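Local coordinates for protein CocE/NonD family hydrolase (Staphylococcus aureus subsp. aureus COL, PDB 3III) that is probably a serine hydrolase of the CocE/NonD family, of unestablished substrate, pairing an alpha/beta-hydrolase domain with a beta-rich C-terminal domain, at residues A[334-346]-A[439-452]. Sequence-based numbering, arbitrary orientation.
Sequences IYEVRDQFYKGEF and VNFPDFNHIENGQV
R338 sets CG beside its backbone N (chi1 -62°) and bends about the CG-CD bond, which lays its guanidinium over one face of the F441 ring. F441 also holds CG beside its own N (chi1 -65°), and this brings the end of the ring up against 334-346. The two planes are 26° apart. CZ of R338 sits 4.6 Å from the ring centroid, a cation-pi stack displaced toward the rim. At the guanidinium edge, R338 NH2 gives a nearly straight hydrogen bond to V452 O (2.9 Å). NH2 also bonds T501 of strand 490-503. R338 NH1 does not bond the second segment directly. It gives to two in-plane waters. One of them passes a proton to P442 O; the other lies within hydrogen-bonding distance of P442 O and Q451 O.

F441 pushes its ring edge against the backbone of D339, with CZ 3.4 Å from D339 O. A classic bulge at D339 and Q340 opposite K343 shapes this backbone, and a type II turn runs from Q340 to K343. F341, in that turn, lays its ring obliquely along P442 and E448. F341 CD1 meets P442 CD at 3.6 Å, and F341 CZ meets E448 CD at 3.5 Å. The E448 carboxylate is paired with K298. A third water joins Q340 OE1, F341 N and N440 O. The Q340 amide crosses V439, where Q340 CD touches CG1 of V439 at 3.5 Å.

The contact joins the last hairpin of the large mixed sheet, the alpha/beta-hydrolase sheet, to the edge of a five-stranded sheet in the C-terminal part. No direct backbone bond links the segments. The junction is made by side chains meeting side chains and backbone, and by water. The buried R338 charge is met by an aromatic face, a carbonyl, a hydroxyl and two waters, which should fix the tilt and rotation of the guanidinium against the ring.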
loop_
_atom_site.group_PDB
_atom_site.type_symbol
_atom_site.label_atom_id
_atom_site.label_comp_id
_atom_site.label_asym_id
_atom_site.label_seq_id
_atom_site.Cartn_x
_atom_site.Cartn_y
_atom_site.Cartn_z
ATOM N N ILE A 334 2.940 15.335 5.085
ATOM C CA ILE A 334 2.835 15.243 6.513
ATOM C C ILE A 334 3.227 13.778 6.804
ATOM O O ILE A 334 2.666 12.852 6.211
ATOM C CB ILE A 334 1.436 15.555 6.934
ATOM C CG1 ILE A 334 1.078 17.068 6.752
ATOM C CG2 ILE A 334 1.179 15.060 8.377
ATOM C CD1 ILE A 334 -0.390 17.398 7.099
ATOM N N TYR A 335 4.164 13.580 7.730
ATOM C CA TYR A 335 4.653 12.236 8.021
ATOM C C TYR A 335 4.912 11.989 9.480
ATOM O O TYR A 335 5.344 12.894 10.202
ATOM C CB TYR A 335 5.945 11.957 7.208
ATOM C CG TYR A 335 7.077 12.887 7.521
ATOM C CD1 TYR A 335 8.075 12.538 8.429
ATOM C CD2 TYR A 335 7.148 14.139 6.936
ATOM C CE1 TYR A 335 9.089 13.380 8.746
ATOM C CE2 TYR A 335 8.173 15.020 7.276
ATOM C CZ TYR A 335 9.167 14.617 8.159
ATOM O OH TYR A 335 10.185 15.497 8.503
ATOM N N GLU A 336 4.701 10.746 9.918
ATOM C CA GLU A 336 5.076 10.320 11.284
ATOM C C GLU A 336 6.538 9.925 11.366
ATOM O O GLU A 336 7.018 9.133 10.555
ATOM C CB GLU A 336 4.201 9.130 11.783
ATOM C CG GLU A 336 4.521 8.775 13.202
ATOM C CD GLU A 336 3.640 7.727 13.813
ATOM O OE1 GLU A 336 2.786 7.129 13.111
ATOM O OE2 GLU A 336 3.851 7.524 15.018
ATOM N N VAL A 337 7.239 10.450 12.362
ATOM C CA VAL A 337 8.530 9.904 12.761
ATOM C C VAL A 337 8.263 8.924 13.923
ATOM O O VAL A 337 7.933 9.328 15.039
ATOM C CB VAL A 337 9.478 10.987 13.214
ATOM C CG1 VAL A 337 10.873 10.360 13.549
ATOM C CG2 VAL A 337 9.668 12.030 12.065
ATOM N N ARG A 338 8.357 7.627 13.664
ATOM C CA ARG A 338 7.955 6.626 14.660
ATOM C C ARG A 338 9.069 6.547 15.712
ATOM O O ARG A 338 10.220 6.470 15.354
ATOM C CB ARG A 338 7.814 5.259 14.026
ATOM C CG ARG A 338 6.764 5.183 12.968
ATOM C CD ARG A 338 6.753 3.842 12.249
ATOM N NE ARG A 338 8.054 3.624 11.634
ATOM C CZ ARG A 338 8.438 2.498 11.031
ATOM N NH1 ARG A 338 7.599 1.467 10.859
ATOM N NH2 ARG A 338 9.670 2.429 10.527
ATOM N N ASP A 339 8.718 6.484 16.987
ATOM C CA ASP A 339 9.686 6.227 18.049
ATOM C C ASP A 339 9.497 4.796 18.645
ATOM O O ASP A 339 10.475 4.014 18.724
ATOM C CB ASP A 339 9.518 7.245 19.165
ATOM C CG ASP A 339 10.491 6.971 20.337
ATOM O OD1 ASP A 339 11.565 6.351 20.112
ATOM O OD2 ASP A 339 10.156 7.354 21.452
ATOM N N GLN A 340 8.260 4.492 19.053
ATOM C CA GLN A 340 7.845 3.166 19.497
ATOM C C GLN A 340 6.478 2.843 18.853
ATOM O O GLN A 340 5.916 3.663 18.102
ATOM C CB GLN A 340 7.748 3.062 21.036
ATOM C CG GLN A 340 9.013 3.307 21.831
ATOM C CD GLN A 340 9.716 2.016 22.351
ATOM O OE1 GLN A 340 9.080 0.935 22.569
ATOM N NE2 GLN A 340 11.055 2.117 22.551
ATOM N N PHE A 341 5.937 1.676 19.190
ATOM C CA PHE A 341 4.644 1.198 18.668
ATOM C C PHE A 341 3.607 2.234 19.083
ATOM O O PHE A 341 3.400 2.483 20.306
ATOM C CB PHE A 341 4.321 -0.214 19.243
ATOM C CG PHE A 341 2.965 -0.728 18.883
ATOM C CD1 PHE A 341 2.761 -1.451 17.739
ATOM C CD2 PHE A 341 1.888 -0.449 19.692
ATOM C CE1 PHE A 341 1.481 -1.892 17.371
ATOM C CE2 PHE A 341 0.592 -0.860 19.339
ATOM C CZ PHE A 341 0.396 -1.618 18.186
ATOM N N TYR A 342 2.916 2.810 18.100
ATOM C CA TYR A 342 1.854 3.834 18.411
ATOM C C TYR A 342 2.362 5.014 19.231
ATOM O O TYR A 342 1.613 5.621 20.053
ATOM C CB TYR A 342 0.650 3.145 19.057
ATOM C CG TYR A 342 -0.363 2.757 17.988
ATOM C CD1 TYR A 342 -0.036 1.835 16.987
ATOM C CD2 TYR A 342 -1.623 3.390 17.929
ATOM C CE1 TYR A 342 -0.941 1.493 15.976
ATOM C CE2 TYR A 342 -2.530 3.069 16.887
ATOM C CZ TYR A 342 -2.188 2.067 15.957
ATOM O OH TYR A 342 -3.083 1.731 14.924
ATOM N N LYS A 343 3.622 5.353 19.008
ATOM C CA LYS A 343 4.223 6.533 19.672
ATOM C C LYS A 343 5.132 7.178 18.646
ATOM O O LYS A 343 6.135 6.593 18.209
ATOM C CB LYS A 343 5.015 6.167 20.891
ATOM C CG LYS A 343 5.623 7.380 21.613
ATOM C CD LYS A 343 6.704 6.960 22.589
ATOM C CE LYS A 343 7.283 8.151 23.379
ATOM N NZ LYS A 343 8.110 9.013 22.490
ATOM N N GLY A 344 4.804 8.393 18.265
ATOM C CA GLY A 344 5.652 9.154 17.319
ATOM C C GLY A 344 5.228 10.587 17.202
ATOM O O GLY A 344 4.289 11.016 17.890
ATOM N N GLU A 345 5.895 11.339 16.338
ATOM C CA GLU A 345 5.643 12.758 16.190
ATOM C C GLU A 345 5.377 13.005 14.706
ATOM O O GLU A 345 6.093 12.485 13.838
ATOM C CB GLU A 345 6.906 13.495 16.668
ATOM C CG GLU A 345 6.936 14.940 16.329
ATOM C CD GLU A 345 8.204 15.705 16.821
ATOM O OE1 GLU A 345 9.254 15.102 17.190
ATOM O OE2 GLU A 345 8.112 16.936 16.782
ATOM N N PHE A 346 4.354 13.783 14.389
ATOM C CA PHE A 346 4.099 14.117 13.026
ATOM C C PHE A 346 4.811 15.428 12.663
ATOM O O PHE A 346 4.778 16.386 13.418
ATOM C CB PHE A 346 2.597 14.208 12.790
ATOM C CG PHE A 346 1.939 12.878 12.697
ATOM C CD1 PHE A 346 1.688 12.320 11.475
ATOM C CD2 PHE A 346 1.593 12.160 13.844
ATOM C CE1 PHE A 346 1.074 11.094 11.350
ATOM C CE2 PHE A 346 1.013 10.893 13.732
ATOM C CZ PHE A 346 0.744 10.351 12.462
ATOM N N VAL A 439 12.897 -2.786 19.315
ATOM C CA VAL A 439 11.696 -1.931 19.401
ATOM C C VAL A 439 10.772 -2.301 18.218
ATOM O O VAL A 439 11.115 -2.069 17.029
ATOM C CB VAL A 439 12.056 -0.445 19.310
ATOM C CG1 VAL A 439 10.735 0.459 19.330
ATOM C CG2 VAL A 439 13.025 -0.059 20.420
ATOM N N ASN A 440 9.619 -2.878 18.530
ATOM C CA ASN A 440 8.698 -3.307 17.482
ATOM C C ASN A 440 7.786 -2.202 16.966
ATOM O O ASN A 440 7.437 -1.276 17.707
ATOM C CB ASN A 440 7.855 -4.482 17.977
ATOM C CG ASN A 440 8.684 -5.741 18.192
ATOM O OD1 ASN A 440 8.584 -6.356 19.230
ATOM N ND2 ASN A 440 9.487 -6.143 17.186
ATOM N N PHE A 441 7.328 -2.362 15.727
ATOM C CA PHE A 441 6.442 -1.399 15.095
ATOM C C PHE A 441 5.348 -2.134 14.373
ATOM O O PHE A 441 5.548 -3.292 13.985
ATOM C CB PHE A 441 7.195 -0.491 14.105
ATOM C CG PHE A 441 8.242 0.412 14.755
ATOM C CD1 PHE A 441 7.862 1.582 15.441
ATOM C CD2 PHE A 441 9.584 0.069 14.728
ATOM C CE1 PHE A 441 8.788 2.380 16.038
ATOM C CE2 PHE A 441 10.517 0.865 15.331
ATOM C CZ PHE A 441 10.154 2.029 15.980
ATOM N N PRO A 442 4.195 -1.469 14.152
ATOM C CA PRO A 442 3.226 -2.020 13.235
ATOM C C PRO A 442 3.906 -2.348 11.876
ATOM O O PRO A 442 4.694 -1.553 11.350
ATOM C CB PRO A 442 2.177 -0.885 13.111
ATOM C CG PRO A 442 2.379 -0.065 14.346
ATOM C CD PRO A 442 3.810 -0.102 14.565
ATOM N N ASP A 443 3.514 -3.473 11.295
ATOM C CA ASP A 443 4.170 -3.979 10.095
ATOM C C ASP A 443 3.126 -4.817 9.386
ATOM O O ASP A 443 1.990 -4.940 9.837
ATOM C CB ASP A 443 5.420 -4.768 10.510
ATOM C CG ASP A 443 6.496 -4.856 9.426
ATOM O OD1 ASP A 443 6.206 -4.735 8.216
ATOM O OD2 ASP A 443 7.662 -5.082 9.819
ATOM N N PHE A 444 3.469 -5.343 8.235
ATOM C CA PHE A 444 2.457 -6.071 7.412
ATOM C C PHE A 444 2.280 -7.536 7.901
ATOM O O PHE A 444 3.253 -8.209 8.226
ATOM C CB PHE A 444 2.876 -6.041 5.968
ATOM C CG PHE A 444 1.837 -6.588 5.027
ATOM C CD1 PHE A 444 2.070 -7.770 4.386
ATOM C CD2 PHE A 444 0.652 -5.917 4.812
ATOM C CE1 PHE A 444 1.127 -8.276 3.473
ATOM C CE2 PHE A 444 -0.285 -6.405 3.955
ATOM C CZ PHE A 444 -0.047 -7.616 3.311
ATOM N N ASN A 445 1.077 -8.079 7.918
ATOM C CA ASN A 445 -0.183 -7.422 7.658
ATOM C C ASN A 445 -0.876 -7.286 9.021
ATOM O O ASN A 445 -1.381 -8.285 9.614
ATOM C CB ASN A 445 -0.976 -8.282 6.609
ATOM C CG ASN A 445 -2.282 -7.667 6.199
ATOM O OD1 ASN A 445 -2.677 -6.641 6.778
ATOM N ND2 ASN A 445 -3.012 -8.301 5.248
ATOM N N HIS A 446 -0.920 -6.043 9.525
ATOM C CA HIS A 446 -1.408 -5.738 10.891
ATOM C C HIS A 446 -0.727 -6.600 11.964
ATOM O O HIS A 446 -1.383 -7.122 12.844
ATOM C CB HIS A 446 -2.935 -5.856 10.997
ATOM C CG HIS A 446 -3.653 -4.795 10.222
ATOM N ND1 HIS A 446 -3.702 -4.803 8.846
ATOM C CD2 HIS A 446 -4.295 -3.676 10.622
ATOM C CE1 HIS A 446 -4.338 -3.717 8.439
ATOM N NE2 HIS A 446 -4.712 -3.015 9.498
ATOM N N ILE A 447 0.575 -6.803 11.825
ATOM C CA ILE A 447 1.350 -7.427 12.897
ATOM C C ILE A 447 1.900 -6.327 13.802
ATOM O O ILE A 447 2.013 -5.191 13.389
ATOM C CB ILE A 447 2.494 -8.361 12.390
ATOM C CG1 ILE A 447 3.616 -7.577 11.659
ATOM C CG2 ILE A 447 1.876 -9.479 11.519
ATOM C CD1 ILE A 447 4.859 -8.542 11.263
ATOM N N GLU A 448 2.096 -6.661 15.064
ATOM C CA GLU A 448 2.604 -5.677 16.049
ATOM C C GLU A 448 4.037 -5.947 16.479
ATOM O O GLU A 448 4.625 -5.121 17.195
ATOM C CB GLU A 448 1.673 -5.613 17.256
ATOM C CG GLU A 448 0.251 -5.197 16.818
ATOM C CD GLU A 448 -0.701 -4.895 17.939
ATOM O OE1 GLU A 448 -0.384 -5.122 19.140
ATOM O OE2 GLU A 448 -1.826 -4.412 17.610
ATOM N N ASN A 449 4.597 -7.072 16.040
ATOM C CA ASN A 449 6.036 -7.399 16.314
ATOM C C ASN A 449 6.924 -7.180 15.108
ATOM O O ASN A 449 7.894 -7.913 14.902
ATOM C CB ASN A 449 6.172 -8.866 16.796
ATOM C CG ASN A 449 5.781 -9.890 15.713
ATOM O OD1 ASN A 449 4.996 -9.590 14.825
ATOM N ND2 ASN A 449 6.411 -11.072 15.754
ATOM N N GLY A 450 6.617 -6.157 14.316
ATOM C CA GLY A 450 7.370 -5.840 13.160
ATOM C C GLY A 450 8.616 -5.019 13.425
ATOM O O GLY A 450 9.011 -4.753 14.563
ATOM N N GLN A 451 9.243 -4.602 12.335
ATOM C CA GLN A 451 10.549 -3.984 12.412
ATOM C C GLN A 451 10.496 -2.619 11.729
ATOM O O GLN A 451 9.432 -2.077 11.491
ATOM C CB GLN A 451 11.631 -4.937 11.855
ATOM C CG GLN A 451 11.583 -5.205 10.343
ATOM C CD GLN A 451 12.537 -6.401 9.874
ATOM O OE1 GLN A 451 13.233 -6.980 10.673
ATOM N NE2 GLN A 451 12.529 -6.719 8.579
ATOM N N VAL A 452 11.633 -2.015 11.503
ATOM C CA VAL A 452 11.679 -0.645 10.954
ATOM C C VAL A 452 11.427 -0.636 9.458
ATOM O O VAL A 452 10.586 0.115 8.951
ATOM C CB VAL A 452 13.040 -0.011 11.215
ATOM C CG1 VAL A 452 13.291 1.322 10.393
ATOM C CG2 VAL A 452 13.251 0.248 12.705
HETATM O O HOH W 1 4.755 1.143 11.333
HETATM O O HOH W 2 7.260 -1.437 9.962
HETATM O O HOH W 3 7.560 -0.457 20.361
#